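Local coordinates for hypothetical protein (Pseudomonas aeruginosa, PDB 2H9F) that probably acts as an isomerase of the PrpF family, interconverting forms of methylaconitate, at residues A[8-13]-A[28-33]; A[45-50]-A[390-395]; A[230-235]-A[284-289]; A[300-305]-A[346-351]. All coordinates share one frame; numbering follows the deposited sequence.

Contact 1 of 4, residues A[8-13]-A[28-33]; sequences IRIPAT and EDLPES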
loop_
_atom_site.group_PDB
_atom_site.type_symbol
_atom_site.label_atom_id
_atom_site.label_comp_id
_atom_site.label_asym_id
_atom_site.label_seq_id
_atom_site.Cartn_x
_atom_site.Cartn_y
_atom_site.Cartn_z
ATOM N N ILE A 8 4.338 -22.929 2.617
ATOM C CA ILE A 8 5.501 -23.186 1.736
ATOM C C ILE A 8 6.386 -21.955 1.852
ATOM O O ILE A 8 5.866 -20.845 1.953
ATOM C CB ILE A 8 4.973 -23.424 0.273
ATOM C CG1 ILE A 8 4.031 -24.616 0.323
ATOM C CG2 ILE A 8 6.019 -23.724 -0.732
ATOM C CD1 ILE A 8 4.615 -25.835 0.981
ATOM N N ARG A 9 7.704 -22.153 1.924
ATOM C CA ARG A 9 8.660 -21.055 1.828
ATOM C C ARG A 9 9.300 -21.052 0.427
ATOM O O ARG A 9 9.879 -22.075 -0.007
ATOM C CB ARG A 9 9.765 -21.167 2.900
ATOM C CG ARG A 9 9.360 -21.494 4.377
ATOM C CD ARG A 9 10.537 -21.150 5.355
ATOM N NE ARG A 9 11.861 -21.672 4.928
ATOM C CZ ARG A 9 13.065 -21.094 5.114
ATOM N NH1 ARG A 9 13.213 -19.931 5.731
ATOM N NH2 ARG A 9 14.152 -21.703 4.663
ATOM N N ILE A 10 9.115 -19.951 -0.304
ATOM C CA ILE A 10 9.601 -19.780 -1.697
ATOM C C ILE A 10 10.621 -18.677 -1.746
ATOM O O ILE A 10 10.321 -17.530 -1.345
ATOM C CB ILE A 10 8.442 -19.528 -2.723
ATOM C CG1 ILE A 10 7.351 -20.573 -2.552
ATOM C CG2 ILE A 10 8.939 -19.560 -4.229
ATOM C CD1 ILE A 10 6.069 -20.203 -3.215
ATOM N N PRO A 11 11.860 -19.023 -2.143
ATOM C CA PRO A 11 12.897 -17.994 -2.280
ATOM C C PRO A 11 12.420 -16.861 -3.176
ATOM O O PRO A 11 11.930 -17.104 -4.260
ATOM C CB PRO A 11 14.080 -18.737 -2.915
ATOM C CG PRO A 11 13.799 -20.179 -2.701
ATOM C CD PRO A 11 12.335 -20.351 -2.538
ATOM N N ALA A 12 12.592 -15.625 -2.719
ATOM C CA ALA A 12 12.102 -14.445 -3.433
ATOM C C ALA A 12 12.925 -13.258 -2.978
ATOM O O ALA A 12 13.517 -13.279 -1.911
ATOM C CB ALA A 12 10.628 -14.110 -3.106
ATOM N N THR A 13 12.848 -12.224 -3.797
ATOM C CA THR A 13 13.449 -10.928 -3.546
ATOM C C THR A 13 12.397 -9.865 -3.863
ATOM O O THR A 13 11.740 -9.871 -4.933
ATOM C CB THR A 13 14.705 -10.751 -4.378
ATOM O OG1 THR A 13 15.528 -11.914 -4.182
ATOM C CG2 THR A 13 15.487 -9.472 -3.945
ATOM N N GLU A 28 13.802 -21.396 -11.342
ATOM C CA GLU A 28 14.205 -22.616 -10.640
ATOM C C GLU A 28 13.790 -22.661 -9.168
ATOM O O GLU A 28 13.717 -23.736 -8.589
ATOM C CB GLU A 28 15.737 -22.785 -10.732
ATOM C CG GLU A 28 16.546 -21.743 -9.903
ATOM C CD GLU A 28 18.062 -21.671 -10.267
ATOM O OE1 GLU A 28 18.736 -22.684 -9.937
ATOM O OE2 GLU A 28 18.549 -20.614 -10.851
ATOM N N ASP A 29 13.551 -21.501 -8.550
ATOM C CA ASP A 29 13.097 -21.445 -7.153
ATOM C C ASP A 29 11.599 -21.675 -6.965
ATOM O O ASP A 29 11.121 -21.824 -5.825
ATOM C CB ASP A 29 13.447 -20.103 -6.540
ATOM C CG ASP A 29 14.933 -19.900 -6.375
ATOM O OD1 ASP A 29 15.675 -20.930 -6.341
ATOM O OD2 ASP A 29 15.357 -18.700 -6.268
ATOM N N LEU A 30 10.848 -21.723 -8.061
ATOM C CA LEU A 30 9.402 -21.848 -7.960
ATOM C C LEU A 30 9.056 -23.291 -7.731
ATOM O O LEU A 30 9.730 -24.185 -8.246
ATOM C CB LEU A 30 8.691 -21.373 -9.238
ATOM C CG LEU A 30 8.749 -19.866 -9.533
ATOM C CD1 LEU A 30 8.088 -19.523 -10.887
ATOM C CD2 LEU A 30 8.147 -19.022 -8.417
ATOM N N PRO A 31 7.934 -23.536 -7.057
ATOM C CA PRO A 31 7.398 -24.897 -7.056
ATOM C C PRO A 31 7.273 -25.496 -8.434
ATOM O O PRO A 31 7.038 -24.808 -9.412
ATOM C CB PRO A 31 6.025 -24.729 -6.430
ATOM C CG PRO A 31 6.135 -23.526 -5.594
ATOM C CD PRO A 31 7.054 -22.616 -6.341
ATOM N N GLU A 32 7.441 -26.804 -8.510
ATOM C CA GLU A 32 7.549 -27.432 -9.788
ATOM C C GLU A 32 6.339 -27.109 -10.644
ATOM O O GLU A 32 6.475 -26.851 -11.828
ATOM C CB GLU A 32 7.692 -28.937 -9.629
ATOM C CG GLU A 32 8.031 -29.655 -10.938
ATOM C CD GLU A 32 8.026 -31.201 -10.813
ATOM O OE1 GLU A 32 8.052 -31.747 -9.676
ATOM O OE2 GLU A 32 8.006 -31.858 -11.873
ATOM N N SER A 33 5.157 -27.118 -10.056
ATOM C CA SER A 33 3.947 -26.820 -10.821
ATOM C C SER A 33 3.915 -25.407 -11.392
ATOM O O SER A 33 3.228 -25.147 -12.365
ATOM C CB SER A 33 2.700 -27.065 -9.979
ATOM O OG SER A 33 2.651 -26.186 -8.900
HETATM O O HOH W 1 13.766 -16.618 -6.272
#
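D29 lies against the ring of P11, and its carboxylate reaches that ring with the OD2 branch, 3.6 Å from P11 CB. The same oxygen accepts a hydrogen bond from a water that also donates one to P11 O; standing 2.6 Å from D29 OD2 and 2.8 Å from P11 O, it bridges the loop to the strand. Aspartate suits the spot, its CB and CG lying on the apolar proline while the acid stays in reach of water. R26 completes the grip on OD2 through a salt bridge from its NE. On the inner side I10 makes a second contact, without hydrogen bonds. With chi1 -50°, CG1 lies beside the backbone N and CG2 anti to it, which turns CG2 to the loop, 3.5 Å from D29 O, while CD1 reaches the ring of P31, 4.1 Å from P31 CD, the side chains crossing at about a right angle. This is plain packing of the loop after strand 20-26 on strand 7-17, bridged by one water. I10, L30 and P31 all rest on L44 of helix 39-49, while strand 20-26 lends F25 to I10 and L30, and strand 388-392 borders strand 7-17.

Contact 2 of 4, residues A[45-50]-A[390-395]; sequences FMRVIG and RVPGDA
R47 and V48, on the last turn of helix 39-49, pack over V391, P392 and A395; P392 to A395 form a type I turn. The helix stops in a Schellman motif, with G50 as its C-prime residue: positive phi, a conformation that suits glycine, turns the chain away just past the contact. Packing is tight on the inner side. V48 CG2 meets V391 CG1 at 3.7 Å, and the short valines fill this part of the interface. R47 is modelled in two conformers, and all that is said of its side chain holds for one of them. It runs past V391 in the opposite direction, and its CG comes within 3.4 Å of A395 CB, a small methyl that accepts the aliphatic shaft. Further out, towards the exposed D394 of the turn, the contact opens to solvent and passes to the charged end of R47, which F170 of the second subunit helps cover through a cation-pi contact. The charge of D394 stays apart, R47 NH1 being 5.6 Å from D394 OD2, and the ion pair of R47 with D60 is long and weak. One atom of the proline ring, P392 CD, sits 3.7 Å above the R47 guanidinium plane, over its middle.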
loop_
_atom_site.group_PDB
_atom_site.type_symbol
_atom_site.label_atom_id
_atom_site.label_comp_id
_atom_site.label_asym_id
_atom_site.label_seq_id
_atom_site.Cartn_x
_atom_site.Cartn_y
_atom_site.Cartn_z
ATOM N N PHE A 45 0.900 -16.543 -7.540
ATOM C CA PHE A 45 1.187 -15.124 -7.521
ATOM C C PHE A 45 0.043 -14.272 -6.959
ATOM O O PHE A 45 0.259 -13.306 -6.215
ATOM C CB PHE A 45 1.607 -14.689 -8.916
ATOM C CG PHE A 45 2.972 -15.206 -9.331
ATOM C CD1 PHE A 45 3.819 -15.819 -8.423
ATOM C CD2 PHE A 45 3.441 -14.977 -10.599
ATOM C CE1 PHE A 45 5.038 -16.278 -8.801
ATOM C CE2 PHE A 45 4.688 -15.387 -10.959
ATOM C CZ PHE A 45 5.473 -16.080 -10.077
HETATM N N MSE A 46 -1.177 -14.668 -7.276
HETATM C CA MSE A 46 -2.371 -14.095 -6.614
HETATM C C MSE A 46 -2.174 -14.195 -5.112
HETATM O O MSE A 46 -2.221 -13.183 -4.322
HETATM C CB MSE A 46 -3.664 -14.867 -7.094
HETATM C CG MSE A 46 -4.158 -14.464 -8.405
HETATM SE SE MSE A 46 -5.684 -15.582 -8.707
HETATM C CE MSE A 46 -5.560 -16.116 -10.633
ATOM N N ARG A 47 -1.749 -15.359 -4.654
ATOM C CA ARG A 47 -1.699 -15.578 -3.207
ATOM C C ARG A 47 -0.512 -14.833 -2.573
ATOM O O ARG A 47 -0.624 -14.263 -1.459
ATOM C CB ARG A 47 -1.724 -17.094 -2.915
ATOM C CG ARG A 47 -2.054 -17.469 -1.461
ATOM C CD ARG A 47 -3.548 -17.327 -1.043
ATOM N NE ARG A 47 -3.483 -16.895 0.343
ATOM C CZ ARG A 47 -3.925 -17.522 1.432
ATOM N NH1 ARG A 47 -4.658 -18.645 1.418
ATOM N NH2 ARG A 47 -3.657 -16.930 2.592
ATOM N N VAL A 48 0.613 -14.783 -3.290
ATOM C CA VAL A 48 1.788 -14.020 -2.762
ATOM C C VAL A 48 1.419 -12.578 -2.568
ATOM O O VAL A 48 1.816 -11.916 -1.555
ATOM C CB VAL A 48 3.006 -14.159 -3.734
ATOM C CG1 VAL A 48 4.057 -13.101 -3.516
ATOM C CG2 VAL A 48 3.603 -15.567 -3.586
ATOM N N ILE A 49 0.749 -12.042 -3.581
ATOM C CA ILE A 49 0.289 -10.652 -3.588
ATOM C C ILE A 49 -0.824 -10.315 -2.598
ATOM O O ILE A 49 -0.797 -9.225 -1.969
ATOM C CB ILE A 49 -0.090 -10.180 -5.002
ATOM C CG1 ILE A 49 1.196 -10.022 -5.838
ATOM C CG2 ILE A 49 -0.851 -8.853 -4.970
ATOM C CD1 ILE A 49 2.259 -9.092 -5.221
ATOM N N GLY A 50 -1.695 -11.283 -2.370
ATOM C CA GLY A 50 -2.794 -11.153 -1.414
ATOM C C GLY A 50 -4.133 -10.915 -2.095
ATOM O O GLY A 50 -5.043 -10.329 -1.485
ATOM N N ARG A 390 6.133 -16.673 2.099
ATOM C CA ARG A 390 5.290 -17.803 2.502
ATOM C C ARG A 390 3.866 -17.710 1.986
ATOM O O ARG A 390 3.265 -16.643 1.957
ATOM C CB ARG A 390 5.220 -17.946 4.008
ATOM C CG ARG A 390 6.547 -18.077 4.711
ATOM C CD ARG A 390 6.277 -18.526 6.157
ATOM N NE ARG A 390 7.497 -18.834 6.841
ATOM C CZ ARG A 390 7.586 -19.367 8.051
ATOM N NH1 ARG A 390 6.500 -19.731 8.726
ATOM N NH2 ARG A 390 8.793 -19.550 8.583
ATOM N N VAL A 391 3.347 -18.844 1.527
ATOM C CA VAL A 391 1.951 -18.960 1.236
ATOM C C VAL A 391 1.499 -20.344 1.721
ATOM O O VAL A 391 2.311 -21.254 1.828
ATOM C CB VAL A 391 1.605 -18.807 -0.282
ATOM C CG1 VAL A 391 2.070 -17.434 -0.823
ATOM C CG2 VAL A 391 2.198 -19.919 -1.080
ATOM N N PRO A 392 0.198 -20.502 1.981
ATOM C CA PRO A 392 -0.344 -21.837 2.228
ATOM C C PRO A 392 -0.183 -22.773 1.025
ATOM O O PRO A 392 -0.402 -22.380 -0.119
ATOM C CB PRO A 392 -1.811 -21.542 2.569
ATOM C CG PRO A 392 -1.784 -20.148 3.084
ATOM C CD PRO A 392 -0.832 -19.466 2.158
ATOM N N GLY A 393 0.163 -24.031 1.302
ATOM C CA GLY A 393 0.559 -24.955 0.255
ATOM C C GLY A 393 -0.590 -25.363 -0.648
ATOM O O GLY A 393 -0.382 -25.780 -1.770
ATOM N N ASP A 394 -1.793 -25.165 -0.145
ATOM C CA ASP A 394 -3.030 -25.552 -0.780
ATOM C C ASP A 394 -3.606 -24.387 -1.573
ATOM O O ASP A 394 -4.646 -24.537 -2.200
ATOM C CB ASP A 394 -4.053 -25.914 0.326
ATOM C CG ASP A 394 -4.471 -24.663 1.182
ATOM O OD1 ASP A 394 -3.619 -24.177 1.940
ATOM O OD2 ASP A 394 -5.628 -24.147 1.096
ATOM N N ALA A 395 -2.969 -23.224 -1.512
ATOM C CA ALA A 395 -3.482 -22.032 -2.201
ATOM C C ALA A 395 -3.310 -22.031 -3.735
ATOM O O ALA A 395 -3.932 -21.198 -4.412
ATOM C CB ALA A 395 -2.866 -20.771 -1.631
#

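Contact 3 of 4, residues A[230-235]-A[284-289]; sequences GYRGTE and PPRDYR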
loop_
_atom_site.group_PDB
_atom_site.type_symbol
_atom_site.label_atom_id
_atom_site.label_comp_id
_atom_site.label_asym_id
_atom_site.label_seq_id
_atom_site.Cartn_x
_atom_site.Cartn_y
_atom_site.Cartn_z
ATOM N N GLY A 230 3.760 32.304 -27.784
ATOM C CA GLY A 230 3.679 33.398 -26.840
ATOM C C GLY A 230 4.217 33.091 -25.478
ATOM O O GLY A 230 3.909 33.797 -24.536
ATOM N N TYR A 231 5.000 32.028 -25.382
ATOM C CA TYR A 231 5.567 31.584 -24.125
ATOM C C TYR A 231 7.086 31.614 -24.165
ATOM O O TYR A 231 7.723 31.663 -25.206
ATOM C CB TYR A 231 5.064 30.176 -23.741
ATOM C CG TYR A 231 3.601 30.168 -23.364
ATOM C CD1 TYR A 231 2.619 30.242 -24.339
ATOM C CD2 TYR A 231 3.197 30.162 -22.039
ATOM C CE1 TYR A 231 1.266 30.266 -24.006
ATOM C CE2 TYR A 231 1.840 30.185 -21.695
ATOM C CZ TYR A 231 0.886 30.246 -22.687
ATOM O OH TYR A 231 -0.452 30.290 -22.368
ATOM N N ARG A 232 7.643 31.562 -22.976
ATOM C CA ARG A 232 9.048 31.725 -22.741
ATOM C C ARG A 232 9.688 30.350 -22.684
ATOM O O ARG A 232 10.852 30.191 -23.020
ATOM C CB ARG A 232 9.179 32.451 -21.418
ATOM C CG ARG A 232 10.520 32.544 -20.899
ATOM C CD ARG A 232 11.282 33.568 -21.576
ATOM N NE ARG A 232 12.349 33.977 -20.666
ATOM C CZ ARG A 232 13.461 34.576 -21.059
ATOM N NH1 ARG A 232 13.644 34.921 -22.342
ATOM N NH2 ARG A 232 14.382 34.834 -20.140
ATOM N N GLY A 233 8.923 29.358 -22.252
ATOM C CA GLY A 233 9.385 27.968 -22.173
ATOM C C GLY A 233 9.772 27.531 -20.783
ATOM O O GLY A 233 10.034 26.361 -20.571
ATOM N N THR A 234 9.847 28.498 -19.863
ATOM C CA THR A 234 10.215 28.305 -18.464
ATOM C C THR A 234 8.993 28.242 -17.528
ATOM O O THR A 234 9.128 27.948 -16.345
ATOM C CB THR A 234 11.124 29.456 -17.998
ATOM O OG1 THR A 234 10.444 30.700 -18.168
ATOM C CG2 THR A 234 12.397 29.486 -18.810
ATOM N N GLU A 235 7.806 28.505 -18.061
ATOM C CA GLU A 235 6.607 28.623 -17.249
ATOM C C GLU A 235 6.365 27.443 -16.303
ATOM O O GLU A 235 6.565 26.273 -16.673
ATOM C CB GLU A 235 5.396 28.791 -18.152
ATOM C CG GLU A 235 5.217 30.189 -18.766
ATOM C CD GLU A 235 6.064 30.463 -20.004
ATOM O OE1 GLU A 235 6.695 29.505 -20.520
ATOM O OE2 GLU A 235 6.056 31.649 -20.446
ATOM N N PRO A 284 14.938 26.795 -26.571
ATOM C CA PRO A 284 16.338 26.655 -26.205
ATOM C C PRO A 284 16.500 26.903 -24.726
ATOM O O PRO A 284 15.639 27.518 -24.113
ATOM C CB PRO A 284 17.042 27.739 -26.990
ATOM C CG PRO A 284 16.012 28.420 -27.813
ATOM C CD PRO A 284 14.673 27.885 -27.524
ATOM N N PRO A 285 17.611 26.436 -24.167
ATOM C CA PRO A 285 17.842 26.539 -22.756
ATOM C C PRO A 285 17.956 27.951 -22.220
ATOM O O PRO A 285 18.457 28.852 -22.852
ATOM C CB PRO A 285 19.130 25.747 -22.542
ATOM C CG PRO A 285 19.691 25.482 -23.833
ATOM C CD PRO A 285 18.680 25.710 -24.872
ATOM N N ARG A 286 17.504 28.092 -20.996
ATOM C CA ARG A 286 17.355 29.349 -20.344
ATOM C C ARG A 286 17.367 28.962 -18.895
ATOM O O ARG A 286 16.783 27.956 -18.514
ATOM C CB ARG A 286 15.981 29.903 -20.656
ATOM C CG ARG A 286 15.952 31.299 -21.183
ATOM C CD ARG A 286 14.873 31.418 -22.235
ATOM N NE ARG A 286 15.422 31.995 -23.465
ATOM C CZ ARG A 286 15.026 31.658 -24.695
ATOM N NH1 ARG A 286 14.072 30.742 -24.871
ATOM N NH2 ARG A 286 15.600 32.230 -25.759
ATOM N N ASP A 287 18.015 29.766 -18.080
ATOM C CA ASP A 287 17.913 29.619 -16.663
ATOM C C ASP A 287 16.489 29.824 -16.209
ATOM O O ASP A 287 15.787 30.719 -16.700
ATOM C CB ASP A 287 18.738 30.710 -15.934
ATOM C CG ASP A 287 20.210 30.688 -16.255
ATOM O OD1 ASP A 287 20.686 29.813 -16.977
ATOM O OD2 ASP A 287 20.915 31.584 -15.751
ATOM N N TYR A 288 16.090 29.033 -15.217
ATOM C CA TYR A 288 14.799 29.219 -14.538
ATOM C C TYR A 288 14.818 28.634 -13.143
ATOM O O TYR A 288 15.644 27.778 -12.849
ATOM C CB TYR A 288 13.671 28.582 -15.332
ATOM C CG TYR A 288 13.719 27.079 -15.435
ATOM C CD1 TYR A 288 14.626 26.447 -16.258
ATOM C CD2 TYR A 288 12.812 26.285 -14.735
ATOM C CE1 TYR A 288 14.650 25.042 -16.354
ATOM C CE2 TYR A 288 12.825 24.895 -14.843
ATOM C CZ TYR A 288 13.739 24.284 -15.648
ATOM O OH TYR A 288 13.756 22.906 -15.734
ATOM N N ARG A 289 13.906 29.132 -12.308
ATOM C CA ARG A 289 13.666 28.615 -10.967
ATOM C C ARG A 289 12.333 27.853 -10.941
ATOM O O ARG A 289 11.346 28.284 -11.522
ATOM C CB ARG A 289 13.635 29.767 -9.973
ATOM C CG ARG A 289 13.987 29.392 -8.559
ATOM C CD ARG A 289 13.986 30.609 -7.665
ATOM N NE ARG A 289 15.103 31.541 -7.886
ATOM C CZ ARG A 289 16.370 31.350 -7.493
ATOM N NH1 ARG A 289 16.735 30.213 -6.909
ATOM N NH2 ARG A 289 17.296 32.298 -7.695
#
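The two backbones come closest at T234 and Y288, whose CA atoms are 6.1 Å apart, and with only a loop on one side and the beginning of strand 288-289 on the other, no regular pairing joins them. Side chains do the joining instead. T234 presents its CB and its methyl CG2 to Y288 CB, both at 3.8 Å, the two side chains sliding past each other in opposite directions. With chi1 at 58° the hydroxyl takes the position between the backbone N and the carbonyl carbon, and this swings CG2 toward the tyrosine and R286 CB. Threonine thus serves as a small apolar surface here. At the solvent side the long chains of R232 and R286 cross. The guanidinium of R232 has R286 CD over its centre, 3.6 Å above the plane, so an alkyl carbon is stacked there. The two guanidinium planes are only 20° apart, and the nearest charged atoms, R232 NH1 and R286 NE, are 3.6 Å from each other; this proximity of like charges is probably mildly unfavourable, though the exposed setting would let solvent screen it. Within its own loop E235 straps the turn: its OE2 takes R232 N at 3.0 Å through the syn lone pair, and OE1 takes G233 N at 2.8 Å, with the positive phi of G233 fitting the bend. L304 of strand 303-309 touches T234, R286 and Y288, strand 295-296 pairs with 288-289, and Y231 and E235 touch I240 of helix 238-241.

Contact 4 of 4, residues A[300-305]-A[346-351]; sequences DIDLLV and SAVRFG. With SO4 (sulfate ion), chain G.
R349 and D302 lock the start of a parallel strand pair, 303-309 beside 347-352, by exchanging two bonds. D302 N donates to R349 O over 2.7 Å at 172°, and R349 N donates to D302 OD2 over 2.8 Å, using the lone pair that points away from the other carboxylate oxygen. The aspartate thus stands in for a main-chain acceptor where the strand has not yet begun. The R349 side chain then leaves the sheet. Its CB meets O1 of a sulfate ion, probably taken from the crystallisation liquor, and D302 OD2; CG, anti to the backbone N (chi1 -177°), lies near D300 O and I301 CG2. CD comes to 3.3 Å from D300 O. A bend at chi3 turns the tip to the sulfate: NE donates to its O4 at 2.9 Å and more weakly to O1, CZ faces O4, and NH2 makes a second weak bond to O4. NH1 goes to T356 on the neighbouring strand. An arginine suits the place, since its shaft packs along the chain and its charge meets an anion at the edge of the guanidinium plane. On the face with F350, L303 CD2 is 3.6 Å and V305 CG2 3.9 Å from F350 CB, an apolar patch that extends to I325 of helix 319-330. At G351, without a side chain, I301 CD1 and L304 CD2 can close in. L303 pairs with F350 and L304 with G351, in alternating parallel bonds: G351 N gives to L303 O at 2.9 Å, and V305 N to G351 O over 3.1 Å at 171°.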
loop_
_atom_site.group_PDB
_atom_site.type_symbol
_atom_site.label_atom_id
_atom_site.label_comp_id
_atom_site.label_asym_id
_atom_site.label_seq_id
_atom_site.Cartn_x
_atom_site.Cartn_y
_atom_site.Cartn_z
ATOM N N ASP A 300 23.264 23.663 -17.956
ATOM C CA ASP A 300 23.053 22.347 -17.437
ATOM C C ASP A 300 22.098 21.541 -18.296
ATOM O O ASP A 300 21.936 20.375 -18.063
ATOM C CB ASP A 300 22.425 22.428 -16.050
ATOM C CG ASP A 300 23.357 23.012 -14.994
ATOM O OD1 ASP A 300 24.591 23.081 -15.219
ATOM O OD2 ASP A 300 22.800 23.354 -13.914
ATOM N N ILE A 301 21.393 22.185 -19.218
ATOM C CA ILE A 301 20.373 21.512 -20.005
ATOM C C ILE A 301 20.594 21.795 -21.480
ATOM O O ILE A 301 21.261 22.753 -21.834
ATOM C CB ILE A 301 18.923 21.931 -19.598
ATOM C CG1 ILE A 301 18.765 23.460 -19.536
ATOM C CG2 ILE A 301 18.514 21.304 -18.237
ATOM C CD1 ILE A 301 17.324 23.927 -19.538
ATOM N N ASP A 302 19.994 20.965 -22.323
ATOM C CA ASP A 302 20.048 21.119 -23.764
ATOM C C ASP A 302 18.835 21.863 -24.317
ATOM O O ASP A 302 18.922 22.493 -25.364
ATOM C CB ASP A 302 20.162 19.746 -24.422
ATOM C CG ASP A 302 21.461 19.026 -24.084
ATOM O OD1 ASP A 302 22.557 19.511 -24.485
ATOM O OD2 ASP A 302 21.412 17.962 -23.422
ATOM N N LEU A 303 17.687 21.772 -23.642
ATOM C CA LEU A 303 16.505 22.485 -24.057
ATOM C C LEU A 303 15.485 22.507 -22.920
ATOM O O LEU A 303 15.653 21.841 -21.902
ATOM C CB LEU A 303 15.874 21.805 -25.247
ATOM C CG LEU A 303 15.225 20.440 -25.048
ATOM C CD1 LEU A 303 14.344 20.156 -26.255
ATOM C CD2 LEU A 303 16.244 19.291 -24.775
ATOM N N LEU A 304 14.432 23.284 -23.112
ATOM C CA LEU A 304 13.310 23.326 -22.176
ATOM C C LEU A 304 12.162 22.645 -22.876
ATOM O O LEU A 304 11.992 22.850 -24.057
ATOM C CB LEU A 304 12.879 24.750 -21.916
ATOM C CG LEU A 304 13.901 25.645 -21.165
ATOM C CD1 LEU A 304 13.592 27.127 -21.446
ATOM C CD2 LEU A 304 13.840 25.289 -19.698
ATOM N N VAL A 305 11.369 21.915 -22.117
ATOM C CA VAL A 305 10.122 21.341 -22.617
ATOM C C VAL A 305 9.048 21.497 -21.524
ATOM O O VAL A 305 9.316 21.347 -20.330
ATOM C CB VAL A 305 10.251 19.883 -23.003
ATOM C CG1 VAL A 305 8.933 19.390 -23.706
ATOM C CG2 VAL A 305 11.444 19.653 -23.937
ATOM N N SER A 346 21.690 12.499 -29.892
ATOM C CA SER A 346 21.227 11.173 -29.544
ATOM C C SER A 346 20.960 10.964 -28.028
ATOM O O SER A 346 20.453 9.927 -27.613
ATOM C CB SER A 346 22.236 10.169 -30.059
ATOM O OG SER A 346 23.436 10.290 -29.340
ATOM N N ALA A 347 21.333 11.949 -27.222
ATOM C CA ALA A 347 20.933 12.043 -25.815
ATOM C C ALA A 347 20.768 13.524 -25.531
ATOM O O ALA A 347 21.622 14.308 -25.926
ATOM C CB ALA A 347 22.009 11.479 -24.900
ATOM N N VAL A 348 19.703 13.892 -24.826
ATOM C CA VAL A 348 19.495 15.262 -24.395
ATOM C C VAL A 348 19.010 15.304 -22.960
ATOM O O VAL A 348 18.273 14.424 -22.529
ATOM C CB VAL A 348 18.424 15.995 -25.269
ATOM C CG1 VAL A 348 18.970 16.293 -26.714
ATOM C CG2 VAL A 348 17.149 15.239 -25.259
ATOM N N ARG A 349 19.431 16.339 -22.224
ATOM C CA ARG A 349 18.868 16.660 -20.915
ATOM C C ARG A 349 17.948 17.878 -21.064
ATOM O O ARG A 349 18.399 18.971 -21.396
ATOM C CB ARG A 349 19.983 16.955 -19.907
ATOM C CG ARG A 349 19.466 17.223 -18.505
ATOM C CD ARG A 349 20.581 17.427 -17.513
ATOM N NE ARG A 349 21.289 16.184 -17.261
ATOM C CZ ARG A 349 20.833 15.202 -16.468
ATOM N NH1 ARG A 349 19.658 15.307 -15.842
ATOM N NH2 ARG A 349 21.549 14.088 -16.324
ATOM N N PHE A 350 16.661 17.693 -20.813
ATOM C CA PHE A 350 15.688 18.791 -20.866
ATOM C C PHE A 350 15.242 19.255 -19.473
ATOM O O PHE A 350 15.247 18.483 -18.487
ATOM C CB PHE A 350 14.477 18.454 -21.753
ATOM C CG PHE A 350 13.627 17.346 -21.249
ATOM C CD1 PHE A 350 13.880 16.027 -21.615
ATOM C CD2 PHE A 350 12.509 17.617 -20.473
ATOM C CE1 PHE A 350 13.082 14.977 -21.157
ATOM C CE2 PHE A 350 11.690 16.578 -20.020
ATOM C CZ PHE A 350 11.986 15.244 -20.374
ATOM N N GLY A 351 14.896 20.538 -19.417
ATOM C CA GLY A 351 14.452 21.180 -18.202
ATOM C C GLY A 351 12.947 21.160 -18.231
ATOM O O GLY A 351 12.368 21.667 -19.166
HETATM S S SO4 G . 24.432 15.293 -18.652
HETATM O O1 SO4 G . 23.516 15.996 -19.563
HETATM O O2 SO4 G . 24.337 13.836 -18.829
HETATM O O3 SO4 G . 25.792 15.737 -18.952
HETATM O O4 SO4 G . 24.160 15.649 -17.260
#

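The four contacts fall into two neighbouring pairs on opposite sides of the chain's centre. Contacts 1 and 2 are 11 Å apart between centres and are stitched by a probable hydrogen bond, I8 N to V391 O at 2.7 Å, since strands 7-17 and 388-392 are neighbours; both also touch the second subunit. Contacts 3 and 4 lie 12 Å apart between centres, Y288 OH packing 3.1 Å from G351 CA. The pairs are far from each other, with centres about 53 Å apart for contacts 1 and 3. The side chain of P392 in contact 2 is about 8 Å from a cobalt ion, whereas R349 in contact 4 binds a probably adventitious sulfate; none of the contacts is established as catalytic.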